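Attachment invasion locus protein (Yersinia pestis, PDB 3QRC) probably promotes the invasion of eukaryotic cells by pathogenic bacteria, through an unknown mechanism, as an eight-stranded outer membrane beta-barrel. Local coordinates at residues G29-Y34 with D133-Y138; G46-T51 with Y72-G77; E109-T114 with K140-K145. One frame throughout, in Å; residues are numbered along the deposited sequence.

In the fold
Interactions 1 and 2 lie near the middle of the barrel, their centres about 7 Å apart, whereas interaction 3 sits at the surface, with its centre about 20 Å from that of interaction 1. Interaction 1 is a buried charged cluster spanning the lumen between strands that are not neighbours; interaction 2 is the backbone pairing of two adjacent strands in the wall. They meet where Asn-31 ND2 bonds to Phe-48 O. Interaction 3 shares strand 130-141 with interaction 1, but its salt bridges lie near a tight turn and beside bound detergent. The same sulfated glucose touches both interactions 2 and 3, through Tyr-72 and Ser-112.

Interaction 1 of 3, residues G29-Y34 with D133-Y138; sequences GFNLKY and DASYEY
Across the polar lumen of the beta-barrel, Lys-33 reaches from strand 21-37 to Asp-133 and Ser-135 on strand 130-141. The two strands are not neighbours in the sheet: their short segments pass 9.5 Å apart at closest, with directions 113° from each other, so the gap is bridged by side chains and a water rather than by backbone bonds. Lys-33 NZ is the centre of the cluster. It donates to Asp-133 OD2 at 2.8 Å, forming a salt bridge, and to Ser-135 OG, also at 2.8 Å from NZ. A third bond, 2.7 Å long, runs from NZ back to Asn-31 OD1 on the lysine's own strand. The last torsion of Lys-33 bends the chain (chi4 68°), turning the ammonium out of line with its methylenes and into the space between these three oxygens. Asp-133 OD2 receives it on the syn side, only 15° out of the carboxylate plane, while the lysine side chain crosses that of the aspartate at about a right angle.

A water completes a small ring of polar atoms, donating to Asn-31 OD1 at 2.8 Å and to Asp-133 OD2 at 2.7 Å. These two acceptors therefore share both the ammonium and the water, which bridge them without a direct bond. The second carboxylate oxygen, Asp-133 OD1, is held by Tyr-89 OH and Gln-123 NE2. Asn-31 ND2 is bonded to Phe-48 O and Ser-47 OG, which fixes the rotation of the amide and presents OD1 to the lysine. All four touching residues are buried, and the nearby carboxylate would be expected to favour a charged Lys-33. Such a cross-lumen network of paired charges and hydroxyls is characteristic of the interior of small outer membrane beta-barrels.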
loop_
_atom_site.group_PDB
_atom_site.type_symbol
_atom_site.label_atom_id
_atom_site.label_comp_id
_atom_site.label_asym_id
_atom_site.label_seq_id
_atom_site.Cartn_x
_atom_site.Cartn_y
_atom_site.Cartn_z
ATOM N N GLY A 29 -4.377 -3.850 6.353
ATOM C CA GLY A 29 -5.270 -2.791 5.921
ATOM C C GLY A 29 -5.681 -3.033 4.470
ATOM O O GLY A 29 -5.969 -4.165 4.068
ATOM N N PHE A 30 -5.660 -1.970 3.673
ATOM C CA PHE A 30 -6.205 -2.035 2.331
ATOM C C PHE A 30 -5.376 -1.223 1.343
ATOM O O PHE A 30 -4.491 -0.427 1.719
ATOM C CB PHE A 30 -7.656 -1.523 2.351
ATOM C CG PHE A 30 -7.753 -0.028 2.388
ATOM C CD1 PHE A 30 -7.980 0.692 1.228
ATOM C CD2 PHE A 30 -7.571 0.660 3.582
ATOM C CE1 PHE A 30 -8.041 2.072 1.257
ATOM C CE2 PHE A 30 -7.632 2.037 3.615
ATOM C CZ PHE A 30 -7.865 2.744 2.455
ATOM N N ASN A 31 -5.679 -1.429 0.068
ATOM C CA ASN A 31 -5.047 -0.706 -1.021
ATOM C C ASN A 31 -6.115 -0.406 -2.063
ATOM O O ASN A 31 -6.912 -1.277 -2.399
ATOM C CB ASN A 31 -3.926 -1.577 -1.606
ATOM C CG ASN A 31 -3.347 -1.039 -2.911
ATOM O OD1 ASN A 31 -3.156 -1.798 -3.862
ATOM N ND2 ASN A 31 -3.031 0.256 -2.948
ATOM N N LEU A 32 -6.156 0.837 -2.527
ATOM C CA LEU A 32 -7.039 1.238 -3.616
ATOM C C LEU A 32 -6.163 1.673 -4.778
ATOM O O LEU A 32 -5.246 2.491 -4.606
ATOM C CB LEU A 32 -7.910 2.413 -3.182
ATOM C CG LEU A 32 -8.777 3.102 -4.236
ATOM C CD1 LEU A 32 -9.975 2.234 -4.560
ATOM C CD2 LEU A 32 -9.244 4.461 -3.725
ATOM N N LYS A 33 -6.429 1.128 -5.961
ATOM C CA LYS A 33 -5.683 1.557 -7.136
ATOM C C LYS A 33 -6.612 2.007 -8.242
ATOM O O LYS A 33 -7.643 1.381 -8.492
ATOM C CB LYS A 33 -4.745 0.460 -7.662
ATOM C CG LYS A 33 -3.558 0.151 -6.731
ATOM C CD LYS A 33 -2.309 -0.238 -7.545
ATOM C CE LYS A 33 -1.161 -0.667 -6.636
ATOM N NZ LYS A 33 -1.476 -1.961 -5.948
ATOM N N TYR A 34 -6.225 3.098 -8.893
ATOM C CA TYR A 34 -6.967 3.616 -10.042
ATOM C C TYR A 34 -6.001 3.724 -11.225
ATOM O O TYR A 34 -4.908 4.260 -11.084
ATOM C CB TYR A 34 -7.568 4.989 -9.745
ATOM C CG TYR A 34 -8.110 5.607 -11.009
ATOM C CD1 TYR A 34 -9.305 5.173 -11.546
ATOM C CD2 TYR A 34 -7.388 6.573 -11.705
ATOM C CE1 TYR A 34 -9.794 5.711 -12.728
ATOM C CE2 TYR A 34 -7.872 7.118 -12.890
ATOM C CZ TYR A 34 -9.070 6.680 -13.397
ATOM O OH TYR A 34 -9.560 7.211 -14.574
ATOM N N ASP A 133 -5.199 -7.354 -9.139
ATOM C CA ASP A 133 -4.035 -6.470 -9.022
ATOM C C ASP A 133 -3.153 -6.980 -7.894
ATOM O O ASP A 133 -3.659 -7.377 -6.858
ATOM C CB ASP A 133 -4.494 -5.048 -8.669
ATOM C CG ASP A 133 -3.333 -4.110 -8.401
ATOM O OD1 ASP A 133 -2.817 -3.533 -9.384
ATOM O OD2 ASP A 133 -2.934 -3.947 -7.222
ATOM N N ALA A 134 -1.846 -6.982 -8.090
ATOM C CA ALA A 134 -0.957 -7.418 -7.020
ATOM C C ALA A 134 0.280 -6.552 -7.057
ATOM O O ALA A 134 0.814 -6.275 -8.139
ATOM C CB ALA A 134 -0.595 -8.883 -7.187
ATOM N N SER A 135 0.731 -6.081 -5.895
ATOM C CA SER A 135 1.921 -5.243 -5.925
ATOM C C SER A 135 2.693 -5.325 -4.626
ATOM O O SER A 135 2.195 -5.855 -3.631
ATOM C CB SER A 135 1.575 -3.776 -6.254
ATOM O OG SER A 135 0.893 -3.146 -5.179
ATOM N N TYR A 136 3.919 -4.821 -4.667
ATOM C CA TYR A 136 4.760 -4.741 -3.477
ATOM C C TYR A 136 5.268 -3.320 -3.375
ATOM O O TYR A 136 5.467 -2.646 -4.381
ATOM C CB TYR A 136 5.946 -5.708 -3.589
ATOM C CG TYR A 136 6.947 -5.587 -2.461
ATOM C CD1 TYR A 136 6.719 -6.194 -1.229
ATOM C CD2 TYR A 136 8.119 -4.866 -2.629
ATOM C CE1 TYR A 136 7.650 -6.080 -0.186
ATOM C CE2 TYR A 136 9.049 -4.756 -1.606
ATOM C CZ TYR A 136 8.808 -5.362 -0.395
ATOM O OH TYR A 136 9.733 -5.240 0.611
ATOM N N GLU A 137 5.472 -2.863 -2.151
ATOM C CA GLU A 137 5.918 -1.510 -1.914
ATOM C C GLU A 137 6.907 -1.536 -0.771
ATOM O O GLU A 137 6.808 -2.357 0.108
ATOM C CB GLU A 137 4.697 -0.679 -1.513
ATOM C CG GLU A 137 5.017 0.778 -1.233
ATOM C CD GLU A 137 3.782 1.556 -0.933
ATOM O OE1 GLU A 137 2.904 1.711 -1.633
ATOM O OE2 GLU A 137 3.539 2.062 0.046
ATOM N N TYR A 138 7.869 -0.631 -0.788
ATOM C CA TYR A 138 8.896 -0.589 0.241
ATOM C C TYR A 138 9.118 0.850 0.595
ATOM O O TYR A 138 9.163 1.707 -0.285
ATOM C CB TYR A 138 10.204 -1.175 -0.294
ATOM C CG TYR A 138 11.391 -1.005 0.638
ATOM C CD1 TYR A 138 11.632 -1.924 1.654
ATOM C CD2 TYR A 138 12.287 0.055 0.478
ATOM C CE1 TYR A 138 12.732 -1.787 2.505
ATOM C CE2 TYR A 138 13.396 0.204 1.331
ATOM C CZ TYR A 138 13.604 -0.730 2.335
ATOM O OH TYR A 138 14.685 -0.608 3.181
HETATM O O HOH W 1 -4.175 -4.250 -4.818
#

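Interaction 2 of 3, residues G46-T51 with Y72-G77; sequences GSFAQT and YSVTAG. With GU4 (2,3,4,6-tetra-O-sulfonato-alpha-D-glucopyranose), chain C.
One water on the lumen side is gripped by three hydroxyls of the two strands: it donates to Ser-73 OG at 2.7 Å and is bonded to Ser-47 OG at 2.8 Å and to Thr-75 OG1 at 2.9 Å. The water links Ser-47 OG and Thr-75 OG1, which lie too far apart to bond directly. Two of the hydroxyls have second partners: Ser-47 bonds to Asn-31 on the neighbouring strand, and Ser-73 to Glu-137 across the lumen. Beneath this cluster, 46-51 and 72-77 pair as antiparallel neighbours in the meander of the barrel wall. Ser-47 with Thr-75 and Ala-49 with Ser-73 are hydrogen-bonded pairs; Thr-75 N to Ser-47 O, 3.0 Å, is the straightest of their four bonds at 166°.

Phe-48 and Val-74, a non-hydrogen-bonded pair, project from the other face of the sheet. Val-74 CG2 lies at the edge of the phenylalanine ring, 4.1 Å from Phe-48 CD1, and Phe-48 CE1 approaches Tyr-72 CB. With CG between the backbone N and carbonyl carbon (chi1 62°), the Tyr-72 ring leads away from 46-51, and its OH donates to sulfate oxygen O10 of the sulfated glucose at 2.8 Å.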
loop_
_atom_site.group_PDB
_atom_site.type_symbol
_atom_site.label_atom_id
_atom_site.label_comp_id
_atom_site.label_asym_id
_atom_site.label_seq_id
_atom_site.Cartn_x
_atom_site.Cartn_y
_atom_site.Cartn_z
ATOM N N GLY A 46 -2.324 5.125 -10.095
ATOM C CA GLY A 46 -2.191 5.707 -8.771
ATOM C C GLY A 46 -2.639 4.719 -7.706
ATOM O O GLY A 46 -3.531 3.888 -7.926
ATOM N N SER A 47 -2.024 4.832 -6.531
ATOM C CA SER A 47 -2.250 3.888 -5.452
ATOM C C SER A 47 -2.261 4.597 -4.107
ATOM O O SER A 47 -1.394 5.434 -3.833
ATOM C CB SER A 47 -1.120 2.858 -5.445
ATOM O OG SER A 47 -1.146 2.058 -4.283
ATOM N N PHE A 48 -3.258 4.271 -3.289
ATOM C CA PHE A 48 -3.228 4.625 -1.866
ATOM C C PHE A 48 -3.240 3.338 -1.069
ATOM O O PHE A 48 -4.046 2.439 -1.340
ATOM C CB PHE A 48 -4.451 5.469 -1.489
ATOM C CG PHE A 48 -4.625 5.639 0.001
ATOM C CD1 PHE A 48 -3.977 6.660 0.674
ATOM C CD2 PHE A 48 -5.397 4.756 0.727
ATOM C CE1 PHE A 48 -4.118 6.808 2.048
ATOM C CE2 PHE A 48 -5.544 4.907 2.098
ATOM C CZ PHE A 48 -4.901 5.936 2.753
ATOM N N ALA A 49 -2.363 3.235 -0.078
ATOM C CA ALA A 49 -2.391 2.045 0.767
ATOM C C ALA A 49 -2.296 2.463 2.216
ATOM O O ALA A 49 -1.712 3.503 2.517
ATOM C CB ALA A 49 -1.248 1.103 0.427
ATOM N N GLN A 50 -2.887 1.658 3.094
ATOM C CA GLN A 50 -2.797 1.902 4.532
ATOM C C GLN A 50 -2.848 0.592 5.290
ATOM O O GLN A 50 -3.676 -0.275 4.994
ATOM C CB GLN A 50 -3.944 2.794 4.994
ATOM C CG GLN A 50 -3.992 3.007 6.495
ATOM C CD GLN A 50 -5.152 3.904 6.894
ATOM O OE1 GLN A 50 -5.097 5.116 6.709
ATOM N NE2 GLN A 50 -6.211 3.307 7.431
ATOM N N THR A 51 -1.963 0.447 6.271
ATOM C CA THR A 51 -1.997 -0.729 7.133
ATOM C C THR A 51 -1.873 -0.243 8.565
ATOM O O THR A 51 -1.277 0.808 8.821
ATOM C CB THR A 51 -0.855 -1.716 6.802
ATOM O OG1 THR A 51 0.414 -1.063 6.972
ATOM C CG2 THR A 51 -0.988 -2.242 5.347
ATOM N N TYR A 72 0.813 4.695 5.818
ATOM C CA TYR A 72 0.054 4.846 4.570
ATOM C C TYR A 72 0.939 5.440 3.504
ATOM O O TYR A 72 1.955 6.056 3.811
ATOM C CB TYR A 72 -1.217 5.672 4.768
ATOM C CG TYR A 72 -0.976 7.093 5.210
ATOM C CD1 TYR A 72 -0.922 7.413 6.565
ATOM C CD2 TYR A 72 -0.793 8.117 4.280
ATOM C CE1 TYR A 72 -0.695 8.718 6.977
ATOM C CE2 TYR A 72 -0.567 9.421 4.685
ATOM C CZ TYR A 72 -0.518 9.714 6.034
ATOM O OH TYR A 72 -0.293 11.013 6.453
ATOM N N SER A 73 0.560 5.252 2.243
ATOM C CA SER A 73 1.370 5.740 1.149
ATOM C C SER A 73 0.464 6.218 0.031
ATOM O O SER A 73 -0.672 5.739 -0.125
ATOM C CB SER A 73 2.271 4.628 0.613
ATOM O OG SER A 73 1.484 3.592 0.057
ATOM N N VAL A 74 0.995 7.166 -0.725
ATOM C CA VAL A 74 0.412 7.591 -1.992
ATOM C C VAL A 74 1.504 7.513 -3.052
ATOM O O VAL A 74 2.558 8.173 -2.937
ATOM C CB VAL A 74 -0.127 9.033 -1.897
ATOM C CG1 VAL A 74 -0.739 9.446 -3.234
ATOM C CG2 VAL A 74 -1.128 9.150 -0.771
ATOM N N THR A 75 1.280 6.681 -4.072
ATOM C CA THR A 75 2.297 6.451 -5.096
ATOM C C THR A 75 1.668 6.455 -6.488
ATOM O O THR A 75 0.456 6.288 -6.630
ATOM C CB THR A 75 3.032 5.105 -4.890
ATOM O OG1 THR A 75 2.082 4.032 -4.927
ATOM C CG2 THR A 75 3.767 5.076 -3.525
ATOM N N ALA A 76 2.487 6.674 -7.504
ATOM C CA ALA A 76 1.972 6.686 -8.869
ATOM C C ALA A 76 3.068 6.310 -9.850
ATOM O O ALA A 76 4.256 6.351 -9.517
ATOM C CB ALA A 76 1.378 8.057 -9.210
ATOM N N GLY A 77 2.679 5.940 -11.073
ATOM C CA GLY A 77 3.690 5.595 -12.044
ATOM C C GLY A 77 3.093 5.190 -13.374
ATOM O O GLY A 77 1.873 5.163 -13.522
HETATM C C1 GU4 C . -2.661 13.756 11.962
HETATM O O5 GU4 C . -2.889 14.799 11.732
HETATM C C5 GU4 C . -1.881 15.799 12.464
HETATM C C6 GU4 C . -2.348 17.280 12.349
HETATM O O6 GU4 C . -1.971 17.859 11.139
HETATM S S6 GU4 C . -2.677 19.189 10.436
HETATM O O22 GU4 C . -4.011 19.046 10.803
HETATM O O23 GU4 C . -2.521 19.213 8.846
HETATM O O21 GU4 C . -2.225 20.457 11.308
HETATM C C4 GU4 C . -0.321 15.589 12.117
HETATM O O4 GU4 C . 0.333 16.347 13.076
HETATM S S4 GU4 C . 1.316 17.573 12.733
HETATM O O25 GU4 C . 0.409 18.786 12.350
HETATM O O26 GU4 C . 2.169 17.113 11.523
HETATM O O24 GU4 C . 2.189 18.008 13.940
HETATM C C3 GU4 C . -0.017 14.547 12.082
HETATM O O3 GU4 C . 1.206 14.265 11.578
HETATM S S3 GU4 C . 2.241 13.290 12.322
HETATM O O28 GU4 C . 1.792 11.855 12.016
HETATM O O29 GU4 C . 3.566 13.399 11.637
HETATM O O27 GU4 C . 2.269 13.466 13.849
HETATM C C2 GU4 C . -1.154 13.507 11.361
HETATM O O2 GU4 C . -0.847 12.175 11.538
HETATM S S2 GU4 C . -1.038 11.129 10.311
HETATM O O11 GU4 C . -2.531 11.005 9.992
HETATM O O12 GU4 C . -0.589 9.735 10.785
HETATM O O10 GU4 C . -0.197 11.639 9.169
HETATM O O HOH W 2 0.759 3.146 -2.502
#

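Interaction 3 of 3, residues E109-T114 with K140-K145; sequences ESRSKT and KLDDVK. With C8E ((hydroxyethyloxy)tri(ethyloxy)octane), chain F; GU4 (2,3,4,6-tetra-O-sulfonato-alpha-D-glucopyranose), chain C.
Leu-141, which lies opposite Lys-113 with their CA atoms 5.8 Å apart, opens a type II' beta turn that ends at Val-144 and is closed by backbone bonds in both directions between these two residues. Asp-142 holds the second position of the turn with a positive phi of 54°, and from there its carboxylate is directed back at strand 108-124. Asp-142 OD2 forms a salt bridge with Arg-111 NH2 at 3.1 Å. The guanidinium and carboxylate planes are 28° apart, the side chains cross at about a right angle, and NH2 is the nitrogen that meets OD2. Asp-142 OD1 serves Lys-113, whose NZ stands 3.6 Å away, a longer salt bridge; the lysine's CE is slightly nearer to OD1. One carboxylate thus divides its two oxygens between two cations.

The turn is the two-residue connection of the hairpin formed by strands 130-141 and 144-156, at the end of the barrel opposite the chain termini, the end that in outer membrane proteins of this kind faces outward. Below the charges, the methylenes of Lys-113 run past Leu-141 in the opposite direction, CG lying 3.8 Å from Leu-141 CB. A bend at chi2 (72°) carries the lysine chain from this apolar neighbour up to Asp-142. Leu-141 CD2 rests 3.6 Å from Lys-113 O.

A detergent molecule fills in beside the network. Its ether oxygen O12 meets the edge of the Arg-111 guanidinium near its plane and accepts a bond from NE at 3.1 Å, while its C8 packs 3.6 Å from Lys-113 CB and its C11 approaches Val-144 CG2. Ser-112, between the two cations in sequence, points away from the turn, and its OG donates to sulfate oxygen O29 of the bound sulfated glucose at 2.8 Å; Lys-98 and His-96 also bind this ligand.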
loop_
_atom_site.group_PDB
_atom_site.type_symbol
_atom_site.label_atom_id
_atom_site.label_comp_id
_atom_site.label_asym_id
_atom_site.label_seq_id
_atom_site.Cartn_x
_atom_site.Cartn_y
_atom_site.Cartn_z
ATOM N N GLU A 109 1.770 10.407 23.112
ATOM C CA GLU A 109 2.904 10.845 22.293
ATOM C C GLU A 109 3.076 9.939 21.092
ATOM O O GLU A 109 2.651 8.796 21.130
ATOM C CB GLU A 109 4.188 10.824 23.117
ATOM C CG GLU A 109 4.478 9.486 23.782
ATOM N N SER A 110 3.717 10.450 20.044
ATOM C CA SER A 110 3.903 9.664 18.846
ATOM C C SER A 110 5.281 9.891 18.225
ATOM O O SER A 110 5.942 10.895 18.480
ATOM C CB SER A 110 2.792 9.989 17.835
ATOM O OG SER A 110 2.692 11.382 17.587
ATOM N N ARG A 111 5.719 8.935 17.419
ATOM C CA ARG A 111 6.861 9.144 16.543
ATOM C C ARG A 111 6.437 8.890 15.098
ATOM O O ARG A 111 5.688 7.964 14.835
ATOM C CB ARG A 111 8.009 8.223 16.915
ATOM C CG ARG A 111 9.257 8.547 16.133
ATOM C CD ARG A 111 10.532 8.184 16.869
ATOM N NE ARG A 111 11.657 8.191 15.944
ATOM C CZ ARG A 111 12.374 9.265 15.647
ATOM N NH1 ARG A 111 12.093 10.433 16.217
ATOM N NH2 ARG A 111 13.376 9.169 14.786
ATOM N N SER A 112 6.914 9.703 14.168
ATOM C CA SER A 112 6.458 9.586 12.780
ATOM C C SER A 112 7.550 9.991 11.821
ATOM O O SER A 112 8.495 10.679 12.204
ATOM C CB SER A 112 5.245 10.492 12.543
ATOM O OG SER A 112 5.621 11.853 12.623
ATOM N N LYS A 113 7.410 9.589 10.560
ATOM C CA LYS A 113 8.399 9.928 9.562
ATOM C C LYS A 113 7.741 9.797 8.206
ATOM O O LYS A 113 6.943 8.884 7.986
ATOM C CB LYS A 113 9.594 8.969 9.655
ATOM C CG LYS A 113 10.625 9.119 8.535
ATOM C CD LYS A 113 11.442 10.414 8.690
ATOM C CE LYS A 113 12.470 10.534 7.566
ATOM N NZ LYS A 113 13.319 11.751 7.756
ATOM N N THR A 114 8.068 10.715 7.312
ATOM C CA THR A 114 7.668 10.607 5.918
ATOM C C THR A 114 8.905 10.409 5.062
ATOM O O THR A 114 9.889 11.121 5.229
ATOM C CB THR A 114 6.973 11.886 5.454
ATOM O OG1 THR A 114 5.797 12.108 6.244
ATOM C CG2 THR A 114 6.593 11.780 3.980
ATOM N N LYS A 140 11.638 3.119 3.522
ATOM C CA LYS A 140 12.525 3.190 4.693
ATOM C C LYS A 140 12.316 4.517 5.394
ATOM O O LYS A 140 12.500 5.574 4.803
ATOM C CB LYS A 140 13.998 3.023 4.273
ATOM C CG LYS A 140 15.080 3.067 5.404
ATOM C CD LYS A 140 16.416 2.652 4.749
ATOM C CE LYS A 140 17.755 2.849 5.553
ATOM N NZ LYS A 140 17.638 3.653 6.804
ATOM N N LEU A 141 11.938 4.443 6.668
ATOM C CA LEU A 141 11.570 5.589 7.468
ATOM C C LEU A 141 12.583 5.666 8.605
ATOM O O LEU A 141 12.438 4.986 9.618
ATOM C CB LEU A 141 10.151 5.381 8.027
ATOM C CG LEU A 141 9.043 5.074 6.995
ATOM C CD1 LEU A 141 7.793 4.623 7.719
ATOM C CD2 LEU A 141 8.725 6.313 6.136
ATOM N N ASP A 142 13.618 6.480 8.426
ATOM C CA ASP A 142 14.791 6.424 9.294
ATOM C C ASP A 142 15.329 4.993 9.323
ATOM O O ASP A 142 15.671 4.442 8.290
ATOM C CB ASP A 142 14.472 6.948 10.701
ATOM C CG ASP A 142 14.277 8.462 10.733
ATOM O OD1 ASP A 142 14.712 9.132 9.778
ATOM O OD2 ASP A 142 13.683 8.978 11.703
ATOM N N ASP A 143 15.382 4.379 10.498
ATOM C CA ASP A 143 15.874 3.007 10.564
ATOM C C ASP A 143 14.751 1.956 10.547
ATOM O O ASP A 143 15.010 0.765 10.732
ATOM C CB ASP A 143 16.802 2.800 11.768
ATOM C CG ASP A 143 16.077 2.910 13.098
ATOM O OD1 ASP A 143 15.039 3.606 13.176
ATOM O OD2 ASP A 143 16.556 2.300 14.077
ATOM N N VAL A 144 13.511 2.384 10.305
ATOM C CA VAL A 144 12.397 1.434 10.229
ATOM C C VAL A 144 12.115 1.086 8.774
ATOM O O VAL A 144 11.976 1.961 7.948
ATOM C CB VAL A 144 11.123 2.001 10.902
ATOM C CG1 VAL A 144 9.907 1.069 10.663
ATOM C CG2 VAL A 144 11.365 2.277 12.393
ATOM N N LYS A 145 12.043 -0.195 8.460
ATOM C CA LYS A 145 11.788 -0.631 7.093
ATOM C C LYS A 145 10.388 -1.204 6.993
ATOM O O LYS A 145 10.013 -2.047 7.797
ATOM C CB LYS A 145 12.799 -1.709 6.691
ATOM C CG LYS A 145 14.237 -1.205 6.609
ATOM C CD LYS A 145 15.199 -2.367 6.380
HETATM C C1 C8E F . 2.934 0.437 10.652
HETATM C C2 C8E F . 4.272 1.122 10.428
HETATM C C3 C8E F . 4.818 1.728 11.715
HETATM C C4 C8E F . 6.068 2.543 11.419
HETATM C C5 C8E F . 6.454 3.527 12.525
HETATM C C6 C8E F . 7.694 4.297 12.077
HETATM C C7 C8E F . 8.085 5.481 12.951
HETATM C C8 C8E F . 9.033 6.354 12.136
HETATM O O9 C8E F . 10.321 6.483 12.701
HETATM C C10 C8E F . 10.393 6.056 14.037
HETATM C C11 C8E F . 11.790 5.522 14.336
HETATM O O12 C8E F . 11.874 5.153 15.697
HETATM C C13 C8E F . 10.609 4.852 16.255
HETATM C C14 C8E F . 10.596 3.425 16.793
HETATM O O15 C8E F . 9.269 2.937 16.779
HETATM C C16 C8E F . 9.191 1.535 16.589
HETATM C C17 C8E F . 8.460 1.209 15.284
HETATM O O18 C8E F . 9.042 0.071 14.677
HETATM C C19 C8E F . 8.705 -1.143 15.313
HETATM C C20 C8E F . 9.478 -2.298 14.684
HETATM O O21 C8E F . 9.877 -3.212 15.689
HETATM C C1 GU4 C . -2.661 13.756 11.962
HETATM O O5 GU4 C . -2.889 14.799 11.732
HETATM C C5 GU4 C . -1.881 15.799 12.464
HETATM C C6 GU4 C . -2.348 17.280 12.349
HETATM O O6 GU4 C . -1.971 17.859 11.139
HETATM S S6 GU4 C . -2.677 19.189 10.436
HETATM O O22 GU4 C . -4.011 19.046 10.803
HETATM O O23 GU4 C . -2.521 19.213 8.846
HETATM O O21 GU4 C . -2.225 20.457 11.308
HETATM C C4 GU4 C . -0.321 15.589 12.117
HETATM O O4 GU4 C . 0.333 16.347 13.076
HETATM S S4 GU4 C . 1.316 17.573 12.733
HETATM O O25 GU4 C . 0.409 18.786 12.350
HETATM O O26 GU4 C . 2.169 17.113 11.523
HETATM O O24 GU4 C . 2.189 18.008 13.940
HETATM C C3 GU4 C . -0.017 14.547 12.082
HETATM O O3 GU4 C . 1.206 14.265 11.578
HETATM S S3 GU4 C . 2.241 13.290 12.322
HETATM O O28 GU4 C . 1.792 11.855 12.016
HETATM O O29 GU4 C . 3.566 13.399 11.637
HETATM O O27 GU4 C . 2.269 13.466 13.849
HETATM C C2 GU4 C . -1.154 13.507 11.361
HETATM O O2 GU4 C . -0.847 12.175 11.538
HETATM S S2 GU4 C . -1.038 11.129 10.311
HETATM O O11 GU4 C . -2.531 11.005 9.992
HETATM O O12 GU4 C . -0.589 9.735 10.785
HETATM O O10 GU4 C . -0.197 11.639 9.169
#